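Local coordinates for translation initiation factor eIF-2B (Pyrococcus horikoshii, PDB 1VB5), which is a regulatory subunit of archaeal initiation factor 2B, which probably takes part in exchanging GDP for GTP on initiation factor 2, at residues T128-K133 and S159-E164. Residues are numbered along the deposited sequence; the frame is centred on the assembly and turned at random.
Sequences TAKERK and SGIEFE
In a Rossmann-like alpha/beta domain, the Schellman turn that ends helix 148-158 shows how a long side chain can help tie a helix terminus to a neighbouring helix, here K130 reaching S159 and I161. The ammonium NZ of K130 donates a hydrogen bond of 2.9 Å to the backbone O of S159, meeting a lone pair in the carbonyl plane at a C=O...N angle of 131°. Below that polar tip the lysine's methylenes do apolar work: CD lies 3.5 Å from CG1 of I161 and 4.0 Å from its CD1, the two side chains crossing at a slant. K130 starts with CG anti to the backbone N (chi1 178°), and bends at chi2 and chi3 carry the chain across the isoleucine's CG1 branch and NZ up to the carbonyl. Shortened to an alanine, this position would probably leave the S159 carbonyl without this donor and I161 without the CG and CD methylenes packed against its CG1. The serine hydroxyl is engaged elsewhere, since OG of S159 is hydrogen-bonded to NE of R127, about one helical turn before K130, which gives helix 120-131 a second grip on the same residue. K130 and I161 both touch F136 of strand 136-141, while I161 also packs against L156 of helix 148-158; beyond I161 the chain runs into strand 163-166, outermost of the sheet within this chain, which pairs in parallel with 136-141.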
loop_
_atom_site.group_PDB
_atom_site.type_symbol
_atom_site.label_atom_id
_atom_site.label_comp_id
_atom_site.label_asym_id
_atom_site.label_seq_id
_atom_site.Cartn_x
_atom_site.Cartn_y
_atom_site.Cartn_z
ATOM N N THR B 128 -18.826 16.262 -11.105
ATOM C CA THR B 128 -19.568 16.565 -12.321
ATOM C C THR B 128 -20.449 15.378 -12.704
ATOM O O THR B 128 -21.574 15.555 -13.175
ATOM C CB THR B 128 -18.619 16.892 -13.501
ATOM O OG1 THR B 128 -17.865 18.074 -13.197
ATOM C CG2 THR B 128 -19.419 17.123 -14.787
ATOM N N ALA B 129 -19.941 14.167 -12.498
ATOM C CA ALA B 129 -20.706 12.968 -12.829
ATOM C C ALA B 129 -21.935 12.871 -11.931
ATOM O O ALA B 129 -23.024 12.516 -12.387
ATOM C CB ALA B 129 -19.834 11.714 -12.672
ATOM N N LYS B 130 -21.755 13.181 -10.650
ATOM C CA LYS B 130 -22.864 13.136 -9.702
ATOM C C LYS B 130 -23.889 14.216 -10.040
ATOM O O LYS B 130 -25.092 13.996 -9.937
ATOM C CB LYS B 130 -22.364 13.357 -8.273
ATOM C CG LYS B 130 -23.489 13.374 -7.246
ATOM C CD LYS B 130 -23.189 14.339 -6.105
ATOM C CE LYS B 130 -22.964 15.764 -6.625
ATOM N NZ LYS B 130 -22.822 16.767 -5.530
ATOM N N GLU B 131 -23.402 15.384 -10.438
ATOM C CA GLU B 131 -24.282 16.490 -10.787
ATOM C C GLU B 131 -25.122 16.157 -12.016
ATOM O O GLU B 131 -26.165 16.769 -12.240
ATOM C CB GLU B 131 -23.466 17.764 -11.034
ATOM C CG GLU B 131 -22.712 18.260 -9.799
ATOM C CD GLU B 131 -21.819 19.464 -10.083
ATOM O OE1 GLU B 131 -22.345 20.515 -10.515
ATOM O OE2 GLU B 131 -20.590 19.363 -9.872
ATOM N N ARG B 132 -24.675 15.182 -12.804
ATOM C CA ARG B 132 -25.408 14.781 -13.997
ATOM C C ARG B 132 -26.269 13.560 -13.722
ATOM O O ARG B 132 -26.700 12.867 -14.642
ATOM C CB ARG B 132 -24.450 14.506 -15.155
ATOM C CG ARG B 132 -23.740 15.756 -15.647
ATOM C CD ARG B 132 -22.765 15.444 -16.759
ATOM N NE ARG B 132 -22.024 16.631 -17.166
ATOM C CZ ARG B 132 -21.014 16.622 -18.032
ATOM N NH1 ARG B 132 -20.617 15.479 -18.589
ATOM N NH2 ARG B 132 -20.397 17.755 -18.338
ATOM N N LYS B 133 -26.502 13.303 -12.439
ATOM C CA LYS B 133 -27.349 12.204 -11.992
ATOM C C LYS B 133 -26.853 10.778 -12.205
ATOM O O LYS B 133 -27.651 9.840 -12.237
ATOM C CB LYS B 133 -28.748 12.347 -12.604
ATOM C CG LYS B 133 -29.476 13.631 -12.218
ATOM C CD LYS B 133 -29.584 13.784 -10.707
ATOM C CE LYS B 133 -30.538 14.917 -10.323
ATOM N NZ LYS B 133 -30.157 16.227 -10.907
ATOM N N SER B 159 -20.119 16.695 -0.802
ATOM C CA SER B 159 -20.920 16.604 -2.015
ATOM C C SER B 159 -22.022 15.543 -2.002
ATOM O O SER B 159 -22.795 15.446 -2.954
ATOM C CB SER B 159 -19.995 16.379 -3.213
ATOM O OG SER B 159 -19.065 17.447 -3.340
ATOM N N GLY B 160 -22.103 14.757 -0.932
ATOM C CA GLY B 160 -23.131 13.729 -0.852
ATOM C C GLY B 160 -22.850 12.506 -1.712
ATOM O O GLY B 160 -23.765 11.788 -2.137
ATOM N N ILE B 161 -21.575 12.259 -1.973
ATOM C CA ILE B 161 -21.184 11.121 -2.788
ATOM C C ILE B 161 -20.835 9.933 -1.892
ATOM O O ILE B 161 -20.129 10.075 -0.895
ATOM C CB ILE B 161 -19.999 11.515 -3.692
ATOM C CG1 ILE B 161 -20.458 12.633 -4.640
ATOM C CG2 ILE B 161 -19.495 10.306 -4.479
ATOM C CD1 ILE B 161 -19.346 13.351 -5.357
ATOM N N GLU B 162 -21.353 8.763 -2.240
ATOM C CA GLU B 162 -21.097 7.559 -1.459
ATOM C C GLU B 162 -19.644 7.105 -1.632
ATOM O O GLU B 162 -19.133 7.039 -2.748
ATOM C CB GLU B 162 -22.053 6.443 -1.889
ATOM C CG GLU B 162 -22.194 5.332 -0.858
ATOM C CD GLU B 162 -23.026 4.164 -1.362
ATOM O OE1 GLU B 162 -24.087 4.409 -1.986
ATOM O OE2 GLU B 162 -22.622 3.002 -1.124
ATOM N N PHE B 163 -18.976 6.800 -0.525
ATOM C CA PHE B 163 -17.584 6.367 -0.600
ATOM C C PHE B 163 -17.209 5.413 0.517
ATOM O O PHE B 163 -17.885 5.337 1.542
ATOM C CB PHE B 163 -16.644 7.581 -0.568
ATOM C CG PHE B 163 -16.622 8.302 0.752
ATOM C CD1 PHE B 163 -15.820 7.847 1.796
ATOM C CD2 PHE B 163 -17.421 9.421 0.960
ATOM C CE1 PHE B 163 -15.815 8.498 3.030
ATOM C CE2 PHE B 163 -17.424 10.078 2.188
ATOM C CZ PHE B 163 -16.620 9.616 3.227
ATOM N N GLU B 164 -16.107 4.707 0.299
ATOM C CA GLU B 164 -15.572 3.743 1.247
ATOM C C GLU B 164 -14.070 4.012 1.283
ATOM O O GLU B 164 -13.453 4.192 0.236
ATOM C CB GLU B 164 -15.843 2.330 0.728
ATOM C CG GLU B 164 -15.794 1.235 1.765
ATOM C CD GLU B 164 -16.099 -0.134 1.170
ATOM O OE1 GLU B 164 -16.337 -1.082 1.950
ATOM O OE2 GLU B 164 -16.097 -0.263 -0.076
#